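Local coordinates for protein beta-phosphoglucomutase (Clostridium difficile, PDB 4GIB) that probably interconverts beta-D-glucose 1-phosphate and beta-D-glucose 6-phosphate as a magnesium-dependent phosphomutase of the HAD-like superfamily, at residues Ala28-Leu33 against Gln188-Ile193; Asn132-Leu137 against Lys181-Asn186. All blocks are in the same frame, centred on the assembly; numbering follows the deposited sequence.

In the fold
Starting from the N terminus, strand 28-31 is laid down first, in the middle of the parallel sheet. The chain then runs through a series of helices to strand 134-137, which pairs with one side of strand 28-31. After helix 144-151 and the edge strand 159-160, helix 174-183 follows, and its C-terminal end settles on strand 134-137, closing interaction 2. A few residues later strand 190-194 joins the other side of strand 28-31 and closes interaction 1, whose longer loop wholly contains interaction 2. They meet through probable backbone bonds of F29 and F31 to G136, and where V185 CG2 packs on C190 SG, tying three adjacent strands and one covering helix into the Rossmann-like core.

Interaction 1: residues Ala28-Leu33 against Gln188-Ile193; sequences AFIFDL and QNCIGI. With NA (sodium ion), chain D.
F29 and I191, paired across the strands on one face, each set the gamma carbon (CG, CG1) anti to the carbonyl carbon, chi1 -84° and -51°, which lays the two side chains side by side. I191 CG1 is thereby placed over the middle of the F29 ring, 4.1 Å from its centroid and only 12° off the normal, a CH-pi contact. Two residues on, at the next pair on this face, I193 CD1 comes 3.8 Å from F31 CE2; that methyl also reaches the edge of the F29 ring, 4.1 Å from F29 CD2. The opposite face of the sheet carries A28, I30 and C190, with the cysteine sulfur lying near A28 CB and I30 CD1. Below the side chains runs the bonding of two parallel strands in the HAD-type Rossmann-like core. I191 N gives to A28 O at 2.8 Å, and I30 N returns a bond to I191 O at 2.7 Å. I193 N then reaches I30 O at 2.9 Å, and D32 N, just past the strand end, closes the ladder on I193 O at 3.1 Å. Helix 33-37 packs on F31 and I193, and helix 234-247 on F29 and I191. D32, the predicted nucleophile, turns its CG anti to the backbone N and away from the neighbouring strand, and D32 OD2 binds the sodium ion at 2.2 Å. A water, D34 O, E194 OE1 and D195 OD1 complete the metal site. One oxygen from D32, just past the end of one strand, and one from E194, at the end of the other, thus meet on a single cation, consistent with the predicted magnesium site.

Interaction 2: residues Asn132-Leu137 against Lys181-Asn186; sequences NIKIGL and KGLNVN
K134 and L183 run antiparallel alongside one another, the lysine reaching out as the leucine reaches in, where helix 174-183 meets strand 134-137, a helix-on-sheet contact of the Rossmann-like core at a Schellman C-cap. The lysine starts toward the helix end with CG anti to its carbonyl carbon (chi1 -59°), which carries its methylenes alongside the leucine. K134 CD lies 3.8 Å from L183 CB, and further back K134 CB is 4.0 Å from L183 CD2. The shortest approach is K134 CE to L183 O, 3.5 Å, a methylene against a backbone carbonyl. Both branches of L183 are used: CD2 comes down to 3.7 Å from I135 O on the strand backbone, while L183 CD1 reaches across to G136 N, 4.2 Å away. G136 has no side chain, and the leucine lies directly against its backbone. Near its end the lysine bends at chi4 (75°), and V185 CG1 meets K134 NZ at 3.8 Å. No hydrogen bond crosses; the lysine's carbon chain packs on L183 and its carbonyl.

In the next shell, A28 of strand 28-31 lies against both K134 and L183, and the loop residue D158 also touches both. F159 packs on L183, and V185 rests on E27 as well. I135 turns its side chain from this helix toward L125 and V128 of helix 121-130, so the strand is sandwiched between helices. What brings L183 and V185 to successive points along K134 is the helix ending itself: N184 takes positive phi (60°) and turns the chain out of the helix, with N184 N bonded back to K181 O at 3.0 Å.

Interaction 1: residues Ala28-Leu33 against Gln188-Ile193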
# COMPACT_ATOMS: atom_id res chain seq x y z
N ALA A 28 -11.02 -12.54 -4.28
CA ALA A 28 -10.34 -11.82 -3.21
C ALA A 28 -10.38 -10.31 -3.28
O ALA A 28 -10.65 -9.72 -4.32
CB ALA A 28 -8.88 -12.27 -3.09
N PHE A 29 -10.13 -9.74 -2.10
CA PHE A 29 -9.94 -8.32 -1.89
C PHE A 29 -8.46 -8.25 -1.51
O PHE A 29 -8.00 -8.97 -0.58
CB PHE A 29 -10.79 -7.77 -0.74
CG PHE A 29 -12.21 -7.39 -1.14
CD1 PHE A 29 -13.10 -8.34 -1.58
CD2 PHE A 29 -12.66 -6.09 -0.99
CE1 PHE A 29 -14.41 -7.99 -1.91
CE2 PHE A 29 -13.97 -5.74 -1.33
CZ PHE A 29 -14.83 -6.69 -1.79
N ILE A 30 -7.71 -7.43 -2.22
CA ILE A 30 -6.29 -7.26 -1.93
C ILE A 30 -6.11 -5.80 -1.57
O ILE A 30 -6.34 -4.93 -2.38
CB ILE A 30 -5.39 -7.64 -3.12
CG1 ILE A 30 -5.64 -9.10 -3.56
CG2 ILE A 30 -3.92 -7.44 -2.73
CD1 ILE A 30 -4.76 -9.55 -4.78
N PHE A 31 -5.67 -5.56 -0.34
CA PHE A 31 -5.50 -4.20 0.16
C PHE A 31 -4.07 -3.70 0.17
O PHE A 31 -3.13 -4.49 0.22
CB PHE A 31 -6.01 -4.14 1.61
CG PHE A 31 -7.47 -4.49 1.77
CD1 PHE A 31 -7.87 -5.81 1.86
CD2 PHE A 31 -8.42 -3.49 1.90
CE1 PHE A 31 -9.22 -6.13 2.03
CE2 PHE A 31 -9.75 -3.81 2.08
CZ PHE A 31 -10.15 -5.14 2.13
N ASP A 32 -3.91 -2.37 0.09
CA ASP A 32 -2.61 -1.77 0.33
C ASP A 32 -2.70 -1.41 1.80
O ASP A 32 -3.81 -1.33 2.35
CB ASP A 32 -2.33 -0.51 -0.50
CG ASP A 32 -0.93 0.08 -0.19
OD1 ASP A 32 -0.06 -0.71 0.30
OD2 ASP A 32 -0.69 1.30 -0.39
N LEU A 33 -1.57 -1.19 2.44
CA LEU A 33 -1.59 -0.87 3.86
C LEU A 33 -1.84 0.63 4.10
O LEU A 33 -2.93 1.03 4.52
CB LEU A 33 -0.28 -1.34 4.52
CG LEU A 33 -0.13 -1.10 6.02
CD1 LEU A 33 -1.17 -1.88 6.83
CD2 LEU A 33 1.29 -1.47 6.45
N GLN A 188 -8.09 -11.67 -12.36
CA GLN A 188 -9.31 -11.15 -13.00
C GLN A 188 -10.52 -11.17 -12.07
O GLN A 188 -11.51 -10.47 -12.31
CB GLN A 188 -9.61 -11.91 -14.30
CG GLN A 188 -8.53 -11.70 -15.37
CD GLN A 188 -8.82 -12.45 -16.66
OE1 GLN A 188 -9.73 -13.28 -16.72
NE2 GLN A 188 -8.05 -12.16 -17.69
N ASN A 189 -10.44 -11.95 -11.00
CA ASN A 189 -11.53 -12.05 -10.03
C ASN A 189 -11.17 -11.39 -8.71
O ASN A 189 -11.85 -11.60 -7.70
CB ASN A 189 -11.90 -13.51 -9.83
CG ASN A 189 -12.38 -14.17 -11.12
OD1 ASN A 189 -11.94 -15.26 -11.47
ND2 ASN A 189 -13.24 -13.47 -11.85
N CYS A 190 -10.11 -10.58 -8.73
CA CYS A 190 -9.63 -9.89 -7.55
C CYS A 190 -9.99 -8.42 -7.57
O CYS A 190 -10.15 -7.84 -8.63
CB CYS A 190 -8.11 -10.01 -7.43
SG CYS A 190 -7.53 -11.65 -7.12
N ILE A 191 -10.13 -7.84 -6.38
CA ILE A 191 -10.42 -6.42 -6.20
C ILE A 191 -9.19 -5.90 -5.49
O ILE A 191 -8.78 -6.48 -4.48
CB ILE A 191 -11.61 -6.14 -5.22
CG1 ILE A 191 -12.88 -6.93 -5.54
CG2 ILE A 191 -11.91 -4.63 -5.19
CD1 ILE A 191 -13.86 -6.27 -6.47
N GLY A 192 -8.59 -4.84 -6.01
CA GLY A 192 -7.43 -4.22 -5.38
C GLY A 192 -7.84 -2.84 -4.87
O GLY A 192 -8.44 -2.04 -5.63
N ILE A 193 -7.56 -2.56 -3.58
CA ILE A 193 -7.90 -1.27 -2.95
C ILE A 193 -6.64 -0.44 -2.60
O ILE A 193 -5.71 -0.94 -1.97
CB ILE A 193 -8.78 -1.46 -1.72
CG1 ILE A 193 -10.00 -2.33 -2.11
CG2 ILE A 193 -9.17 -0.12 -1.14
CD1 ILE A 193 -11.12 -2.32 -1.15
NA NA D . -1.64 3.28 -0.28
O HOH W 1 0.39 4.01 -0.41

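Interaction 2: residues Asn132-Leu137 against Lys181-Asn186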
# COMPACT_ATOMS: atom_id res chain seq x y z
N ASN A 132 -17.19 -15.58 2.16
CA ASN A 132 -16.21 -16.61 1.77
C ASN A 132 -15.26 -16.13 0.68
O ASN A 132 -15.10 -16.78 -0.35
CB ASN A 132 -16.92 -17.90 1.35
CG ASN A 132 -17.76 -18.52 2.49
OD1 ASN A 132 -17.66 -18.11 3.65
ND2 ASN A 132 -18.59 -19.50 2.15
N ILE A 133 -14.65 -14.97 0.92
CA ILE A 133 -13.73 -14.33 -0.01
C ILE A 133 -12.37 -14.13 0.69
O ILE A 133 -12.32 -13.74 1.84
CB ILE A 133 -14.29 -12.97 -0.48
CG1 ILE A 133 -15.57 -13.18 -1.30
CG2 ILE A 133 -13.27 -12.24 -1.32
CD1 ILE A 133 -16.35 -11.88 -1.64
N LYS A 134 -11.29 -14.38 -0.03
CA LYS A 134 -9.96 -14.24 0.55
C LYS A 134 -9.55 -12.79 0.68
O LYS A 134 -10.05 -11.91 -0.03
CB LYS A 134 -8.92 -14.99 -0.28
CG LYS A 134 -9.18 -16.49 -0.41
CD LYS A 134 -7.94 -17.19 -0.95
CE LYS A 134 -8.11 -18.70 -1.05
NZ LYS A 134 -8.97 -19.07 -2.20
N ILE A 135 -8.63 -12.55 1.60
CA ILE A 135 -8.14 -11.23 1.87
C ILE A 135 -6.61 -11.25 1.82
O ILE A 135 -5.97 -12.15 2.35
CB ILE A 135 -8.65 -10.72 3.23
CG1 ILE A 135 -10.18 -10.50 3.15
CG2 ILE A 135 -7.94 -9.46 3.62
CD1 ILE A 135 -10.88 -9.99 4.47
N GLY A 136 -6.04 -10.27 1.12
CA GLY A 136 -4.60 -10.16 0.98
C GLY A 136 -4.11 -8.75 1.21
O GLY A 136 -4.88 -7.79 1.16
N LEU A 137 -2.83 -8.62 1.49
CA LEU A 137 -2.22 -7.30 1.67
C LEU A 137 -1.06 -7.22 0.69
O LEU A 137 -0.23 -8.13 0.65
CB LEU A 137 -1.68 -7.10 3.10
CG LEU A 137 -1.08 -5.70 3.40
CD1 LEU A 137 -2.13 -4.76 3.97
CD2 LEU A 137 0.06 -5.79 4.39
N LYS A 181 -0.92 -14.78 -6.44
CA LYS A 181 -0.20 -16.04 -6.47
C LYS A 181 -0.29 -16.67 -5.09
O LYS A 181 -0.61 -17.85 -4.96
CB LYS A 181 1.27 -15.80 -6.85
CG LYS A 181 2.16 -17.06 -6.88
CD LYS A 181 3.62 -16.67 -7.21
CE LYS A 181 4.56 -17.86 -7.22
NZ LYS A 181 4.18 -18.89 -8.21
N GLY A 182 -0.06 -15.86 -4.05
CA GLY A 182 -0.06 -16.32 -2.66
C GLY A 182 -1.36 -16.94 -2.20
O GLY A 182 -1.37 -17.95 -1.50
N LEU A 183 -2.46 -16.29 -2.57
CA LEU A 183 -3.79 -16.76 -2.26
C LEU A 183 -4.23 -17.84 -3.23
O LEU A 183 -5.22 -18.52 -2.97
CB LEU A 183 -4.77 -15.59 -2.37
CG LEU A 183 -4.56 -14.43 -1.41
CD1 LEU A 183 -5.37 -13.21 -1.84
CD2 LEU A 183 -4.92 -14.86 -0.01
N ASN A 184 -3.50 -18.01 -4.33
CA ASN A 184 -3.82 -18.96 -5.39
C ASN A 184 -5.20 -18.63 -5.97
O ASN A 184 -6.11 -19.46 -5.92
CB ASN A 184 -3.77 -20.43 -4.91
CG ASN A 184 -4.15 -21.45 -6.03
OD1 ASN A 184 -4.85 -22.43 -5.78
ND2 ASN A 184 -3.72 -21.18 -7.26
N VAL A 185 -5.33 -17.41 -6.50
CA VAL A 185 -6.57 -16.95 -7.12
C VAL A 185 -6.30 -16.25 -8.45
O VAL A 185 -5.18 -15.83 -8.73
CB VAL A 185 -7.37 -15.95 -6.21
CG1 VAL A 185 -7.88 -16.65 -4.96
CG2 VAL A 185 -6.53 -14.74 -5.86
N ASN A 186 -7.33 -16.14 -9.27
CA ASN A 186 -7.21 -15.46 -10.55
C ASN A 186 -7.33 -13.95 -10.35
O ASN A 186 -8.31 -13.46 -9.77
CB ASN A 186 -8.29 -15.95 -11.51
CG ASN A 186 -8.16 -15.36 -12.90
OD1 ASN A 186 -7.32 -14.49 -13.15
ND2 ASN A 186 -9.00 -15.82 -13.82